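Local coordinates for protein propionate kinase (PDB 3KHY) that probably transfers phosphate between ATP and acetate or propionate, making the acyl phosphate with the help of magnesium, and can run in reverse, at residues A32-F44 with Y53-L66. Residues are numbered along the deposited sequence; the frame is centred on the assembly and turned at random.
Sequences AENIATKNCKVVF and YLENGSYKDVFEML
Val62 fits its two methyls between Ala32 and Ile35, where helix 59-72 packs on the mixed beta-sheet of an acetokinase domain, part of the actin-like ATPase superfamily. Its CG1 lies 3.5 Å from Ala32 CB, where the small alanine leaves room for a branched side chain, while CG2 rests 3.7 Å from Ile35 CG1. Ile35, in the connection between strands 25-33 and 41-45, buries more against 53-66 than any other residue of 32-44, and both its branches work. CG2, anti to the backbone N, meets Tyr59 N in the first turn of the helix, while CG1, beside the backbone N, carries CD1 over one face of the Tyr59 ring, offset toward its rim and 4.0 Å from the centroid, a CH-pi contact. A tyrosine suits the place, offering a flat face to Ile35 and a hydroxyl hydrogen-bonded to Gly10 O.

Farther along the helix, Met65 and Val42 lie alongside each other, pointing in opposite directions, and the long flexible chain of Met65 carries SE (selenomethionine) to 3.6 Å from Val42 CG2. Phe44 meets Met65 CG and Leu66 CD1 with its ring edge and stacks on Phe69.

Beside this apolar seam the paired turns of 34-40 and the type II turn Leu54-Gly57 are joined through their backbones. Ala36 N hydrogen-bonds to Gly57 O, and Leu54 N to Cys40 O. Slim Cys40 packs against Leu54 O, 3.2 Å from CB and 3.6 Å from SG. Glycine suits position 57 because a CB would run into Leu54 CD2 and press on Cys40 SG. Ser58 and Asp61 form a capping box that starts the helix. Thr37 O is gripped twice, by Asn56 N and Cys40 N from opposite faces of its carbonyl plane.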
loop_
_atom_site.group_PDB
_atom_site.type_symbol
_atom_site.label_atom_id
_atom_site.label_comp_id
_atom_site.label_asym_id
_atom_site.label_seq_id
_atom_site.Cartn_x
_atom_site.Cartn_y
_atom_site.Cartn_z
ATOM N N ALA A 32 4.523 28.142 -21.156
ATOM C CA ALA A 32 5.162 29.280 -20.506
ATOM C C ALA A 32 5.795 28.784 -19.209
ATOM O O ALA A 32 5.174 28.035 -18.469
ATOM C CB ALA A 32 4.144 30.369 -20.220
ATOM N N GLU A 33 7.030 29.198 -18.951
ATOM C CA GLU A 33 7.832 28.683 -17.841
ATOM C C GLU A 33 8.513 29.819 -17.085
ATOM O O GLU A 33 8.820 30.862 -17.672
ATOM C CB GLU A 33 8.929 27.762 -18.377
ATOM C CG GLU A 33 8.574 26.302 -18.431
ATOM C CD GLU A 33 9.762 25.443 -18.822
ATOM O OE1 GLU A 33 10.013 24.422 -18.144
ATOM O OE2 GLU A 33 10.451 25.796 -19.800
ATOM N N ASN A 34 8.771 29.602 -15.795
ATOM C CA ASN A 34 9.489 30.572 -14.968
ATOM C C ASN A 34 8.803 31.938 -14.924
ATOM O O ASN A 34 9.464 32.974 -14.914
ATOM C CB ASN A 34 10.928 30.740 -15.464
ATOM C CG ASN A 34 11.575 29.421 -15.842
ATOM O OD1 ASN A 34 11.459 28.428 -15.126
ATOM N ND2 ASN A 34 12.262 29.407 -16.977
ATOM N N ILE A 35 7.474 31.933 -14.890
ATOM C CA ILE A 35 6.702 33.173 -14.914
ATOM C C ILE A 35 7.085 34.105 -13.760
ATOM O O ILE A 35 7.337 33.653 -12.647
ATOM C CB ILE A 35 5.184 32.881 -14.912
ATOM C CG1 ILE A 35 4.791 32.169 -16.211
ATOM C CG2 ILE A 35 4.369 34.166 -14.710
ATOM C CD1 ILE A 35 3.390 31.602 -16.201
ATOM N N ALA A 36 7.153 35.403 -14.052
ATOM C CA ALA A 36 7.499 36.422 -13.058
ATOM C C ALA A 36 8.938 36.317 -12.545
ATOM O O ALA A 36 9.257 36.824 -11.466
ATOM C CB ALA A 36 6.509 36.406 -11.897
ATOM N N THR A 37 9.797 35.658 -13.317
ATOM C CA THR A 37 11.230 35.608 -13.023
ATOM C C THR A 37 12.030 36.115 -14.226
ATOM O O THR A 37 11.472 36.327 -15.305
ATOM C CB THR A 37 11.702 34.183 -12.677
ATOM O OG1 THR A 37 11.918 33.439 -13.883
ATOM C CG2 THR A 37 10.672 33.470 -11.811
ATOM N N LYS A 38 13.333 36.302 -14.042
ATOM C CA LYS A 38 14.189 36.799 -15.116
ATOM C C LYS A 38 14.136 35.873 -16.326
ATOM O O LYS A 38 14.269 36.318 -17.464
ATOM C CB LYS A 38 15.641 36.932 -14.646
ATOM C CG LYS A 38 15.837 37.748 -13.378
ATOM C CD LYS A 38 15.583 36.915 -12.124
ATOM C CE LYS A 38 15.956 37.684 -10.865
ATOM N NZ LYS A 38 15.799 36.857 -9.636
ATOM N N ASN A 39 13.936 34.586 -16.065
ATOM C CA ASN A 39 14.012 33.564 -17.100
ATOM C C ASN A 39 12.656 33.180 -17.675
ATOM O O ASN A 39 12.502 32.121 -18.286
ATOM C CB ASN A 39 14.722 32.330 -16.552
ATOM C CG ASN A 39 16.133 32.629 -16.121
ATOM O OD1 ASN A 39 16.916 33.194 -16.884
ATOM N ND2 ASN A 39 16.469 32.261 -14.893
ATOM N N CYS A 40 11.673 34.047 -17.473
ATOM C CA CYS A 40 10.352 33.826 -18.030
ATOM C C CYS A 40 10.447 33.667 -19.547
ATOM O O CYS A 40 11.105 34.463 -20.223
ATOM C CB CYS A 40 9.434 34.993 -17.680
ATOM S SG CYS A 40 7.764 34.827 -18.329
ATOM N N LYS A 41 9.796 32.636 -20.075
ATOM C CA LYS A 41 9.759 32.405 -21.517
ATOM C C LYS A 41 8.529 31.603 -21.930
ATOM O O LYS A 41 7.995 30.819 -21.151
ATOM C CB LYS A 41 11.016 31.669 -21.981
ATOM C CG LYS A 41 11.157 30.297 -21.362
ATOM C CD LYS A 41 12.227 29.476 -22.052
ATOM C CE LYS A 41 12.338 28.109 -21.399
ATOM N NZ LYS A 41 13.351 27.254 -22.071
ATOM N N VAL A 42 8.085 31.800 -23.164
ATOM C CA VAL A 42 6.979 31.024 -23.691
ATOM C C VAL A 42 7.431 30.286 -24.943
ATOM O O VAL A 42 7.952 30.897 -25.884
ATOM C CB VAL A 42 5.780 31.920 -24.030
ATOM C CG1 VAL A 42 4.558 31.067 -24.353
ATOM C CG2 VAL A 42 5.498 32.869 -22.872
ATOM N N VAL A 43 7.263 28.968 -24.941
ATOM C CA VAL A 43 7.534 28.169 -26.132
ATOM C C VAL A 43 6.242 27.935 -26.903
ATOM O O VAL A 43 5.212 27.611 -26.321
ATOM C CB VAL A 43 8.144 26.805 -25.785
ATOM C CG1 VAL A 43 8.537 26.073 -27.064
ATOM C CG2 VAL A 43 9.352 26.976 -24.869
ATOM N N PHE A 44 6.295 28.138 -28.212
ATOM C CA PHE A 44 5.167 27.866 -29.081
ATOM C C PHE A 44 5.612 26.836 -30.102
ATOM O O PHE A 44 6.634 27.018 -30.776
ATOM C CB PHE A 44 4.759 29.124 -29.847
ATOM C CG PHE A 44 4.206 30.227 -28.987
ATOM C CD1 PHE A 44 2.850 30.310 -28.729
ATOM C CD2 PHE A 44 5.038 31.220 -28.489
ATOM C CE1 PHE A 44 2.341 31.339 -27.963
ATOM C CE2 PHE A 44 4.531 32.254 -27.728
ATOM C CZ PHE A 44 3.189 32.314 -27.464
ATOM N N TYR A 53 11.293 34.968 -25.230
ATOM C CA TYR A 53 11.703 35.327 -23.884
ATOM C C TYR A 53 11.010 36.603 -23.448
ATOM O O TYR A 53 10.745 37.482 -24.264
ATOM C CB TYR A 53 13.221 35.469 -23.807
ATOM C CG TYR A 53 13.926 34.149 -23.998
ATOM C CD1 TYR A 53 14.277 33.364 -22.909
ATOM C CD2 TYR A 53 14.210 33.668 -25.270
ATOM C CE1 TYR A 53 14.911 32.144 -23.080
ATOM C CE2 TYR A 53 14.841 32.451 -25.450
ATOM C CZ TYR A 53 15.194 31.697 -24.351
ATOM O OH TYR A 53 15.823 30.489 -24.525
ATOM N N LEU A 54 10.706 36.687 -22.158
ATOM C CA LEU A 54 10.013 37.840 -21.608
ATOM C C LEU A 54 10.478 38.053 -20.176
ATOM O O LEU A 54 9.755 37.720 -19.234
ATOM C CB LEU A 54 8.500 37.603 -21.627
ATOM C CG LEU A 54 7.624 38.853 -21.633
ATOM C CD1 LEU A 54 7.765 39.566 -22.968
ATOM C CD2 LEU A 54 6.171 38.500 -21.372
ATOM N N GLU A 55 11.685 38.594 -20.019
ATOM C CA GLU A 55 12.276 38.803 -18.699
ATOM C C GLU A 55 11.292 39.422 -17.719
ATOM O O GLU A 55 10.786 40.521 -17.947
ATOM C CB GLU A 55 13.530 39.678 -18.785
ATOM C CG GLU A 55 14.753 38.967 -19.338
ATOM C CD GLU A 55 16.036 39.743 -19.095
ATOM O OE1 GLU A 55 15.971 40.830 -18.479
ATOM O OE2 GLU A 55 17.111 39.262 -19.515
ATOM N N ASN A 56 11.028 38.697 -16.636
ATOM C CA ASN A 56 10.151 39.161 -15.568
ATOM C C ASN A 56 8.715 39.414 -16.004
ATOM O O ASN A 56 7.999 40.181 -15.366
ATOM C CB ASN A 56 10.731 40.413 -14.904
ATOM C CG ASN A 56 12.051 40.145 -14.210
ATOM O OD1 ASN A 56 13.039 40.841 -14.442
ATOM N ND2 ASN A 56 12.075 39.127 -13.359
ATOM N N GLY A 57 8.293 38.771 -17.088
ATOM C CA GLY A 57 6.917 38.884 -17.531
ATOM C C GLY A 57 5.953 38.395 -16.460
ATOM O O GLY A 57 6.189 37.378 -15.812
ATOM N N SER A 58 4.863 39.124 -16.260
ATOM C CA SER A 58 3.862 38.705 -15.288
ATOM C C SER A 58 3.041 37.555 -15.851
ATOM O O SER A 58 3.068 37.286 -17.052
ATOM C CB SER A 58 2.938 39.867 -14.924
ATOM O OG SER A 58 2.141 40.250 -16.032
ATOM N N TYR A 59 2.318 36.874 -14.973
ATOM C CA TYR A 59 1.385 35.847 -15.391
ATOM C C TYR A 59 0.397 36.484 -16.360
ATOM O O TYR A 59 -0.025 35.864 -17.333
ATOM C CB TYR A 59 0.651 35.311 -14.172
ATOM C CG TYR A 59 0.300 33.844 -14.221
ATOM C CD1 TYR A 59 1.036 32.908 -13.501
ATOM C CD2 TYR A 59 -0.785 33.396 -14.965
ATOM C CE1 TYR A 59 0.703 31.560 -13.526
ATOM C CE2 TYR A 59 -1.124 32.055 -14.999
ATOM C CZ TYR A 59 -0.378 31.140 -14.278
ATOM O OH TYR A 59 -0.727 29.806 -14.316
ATOM N N LYS A 60 0.035 37.737 -16.095
ATOM C CA LYS A 60 -0.840 38.475 -17.000
ATOM C C LYS A 60 -0.156 38.740 -18.347
ATOM O O LYS A 60 -0.789 38.654 -19.400
ATOM C CB LYS A 60 -1.300 39.793 -16.376
ATOM C CG LYS A 60 -2.304 40.550 -17.237
ATOM C CD LYS A 60 -2.524 41.975 -16.744
ATOM C CE LYS A 60 -3.440 42.746 -17.691
ATOM N NZ LYS A 60 -3.516 44.201 -17.364
ATOM N N ASP A 61 1.132 39.074 -18.306
ATOM C CA ASP A 61 1.916 39.270 -19.529
ATOM C C ASP A 61 1.939 37.995 -20.373
ATOM O O ASP A 61 1.838 38.039 -21.599
ATOM C CB ASP A 61 3.348 39.689 -19.191
ATOM C CG ASP A 61 3.421 41.057 -18.542
ATOM O OD1 ASP A 61 2.478 41.856 -18.727
ATOM O OD2 ASP A 61 4.423 41.334 -17.849
ATOM N N VAL A 62 2.086 36.858 -19.705
ATOM C CA VAL A 62 2.056 35.575 -20.393
ATOM C C VAL A 62 0.746 35.410 -21.154
ATOM O O VAL A 62 0.741 35.072 -22.334
ATOM C CB VAL A 62 2.233 34.415 -19.412
ATOM C CG1 VAL A 62 1.944 33.090 -20.100
ATOM C CG2 VAL A 62 3.638 34.432 -18.841
ATOM N N PHE A 63 -0.367 35.669 -20.476
ATOM C CA PHE A 63 -1.671 35.519 -21.108
ATOM C C PHE A 63 -1.894 36.460 -22.285
ATOM O O PHE A 63 -2.510 36.076 -23.278
ATOM C CB PHE A 63 -2.799 35.655 -20.085
ATOM C CG PHE A 63 -3.187 34.348 -19.451
ATOM C CD1 PHE A 63 -3.909 33.410 -20.167
ATOM C CD2 PHE A 63 -2.811 34.051 -18.153
ATOM C CE1 PHE A 63 -4.259 32.195 -19.598
ATOM C CE2 PHE A 63 -3.155 32.842 -17.577
ATOM C CZ PHE A 63 -3.884 31.913 -18.302
ATOM N N GLU A 64 -1.409 37.690 -22.170
ATOM C CA GLU A 64 -1.547 38.646 -23.261
ATOM C C GLU A 64 -0.698 38.207 -24.441
ATOM O O GLU A 64 -1.080 38.392 -25.592
ATOM C CB GLU A 64 -1.148 40.054 -22.821
ATOM C CG GLU A 64 -2.142 40.726 -21.889
ATOM C CD GLU A 64 -1.854 42.206 -21.714
ATOM O OE1 GLU A 64 -1.098 42.767 -22.539
ATOM O OE2 GLU A 64 -2.385 42.810 -20.755
HETATM N N MSE A 65 0.457 37.622 -24.151
HETATM C CA MSE A 65 1.309 37.106 -25.210
HETATM C C MSE A 65 0.635 35.919 -25.890
HETATM O O MSE A 65 0.686 35.775 -27.114
HETATM C CB MSE A 65 2.678 36.707 -24.666
HETATM C CG MSE A 65 3.550 35.990 -25.688
HETATM SE SE MSE A 65 5.387 35.746 -25.079
HETATM C CE MSE A 65 6.127 37.516 -25.533
ATOM N N LEU A 66 -0.015 35.078 -25.091
ATOM C CA LEU A 66 -0.741 33.946 -25.638
ATOM C C LEU A 66 -1.871 34.466 -26.510
ATOM O O LEU A 66 -2.067 34.000 -27.631
ATOM C CB LEU A 66 -1.292 33.057 -24.518
ATOM C CG LEU A 66 -2.172 31.906 -24.997
ATOM C CD1 LEU A 66 -1.463 31.112 -26.080
ATOM C CD2 LEU A 66 -2.576 31.005 -23.837
#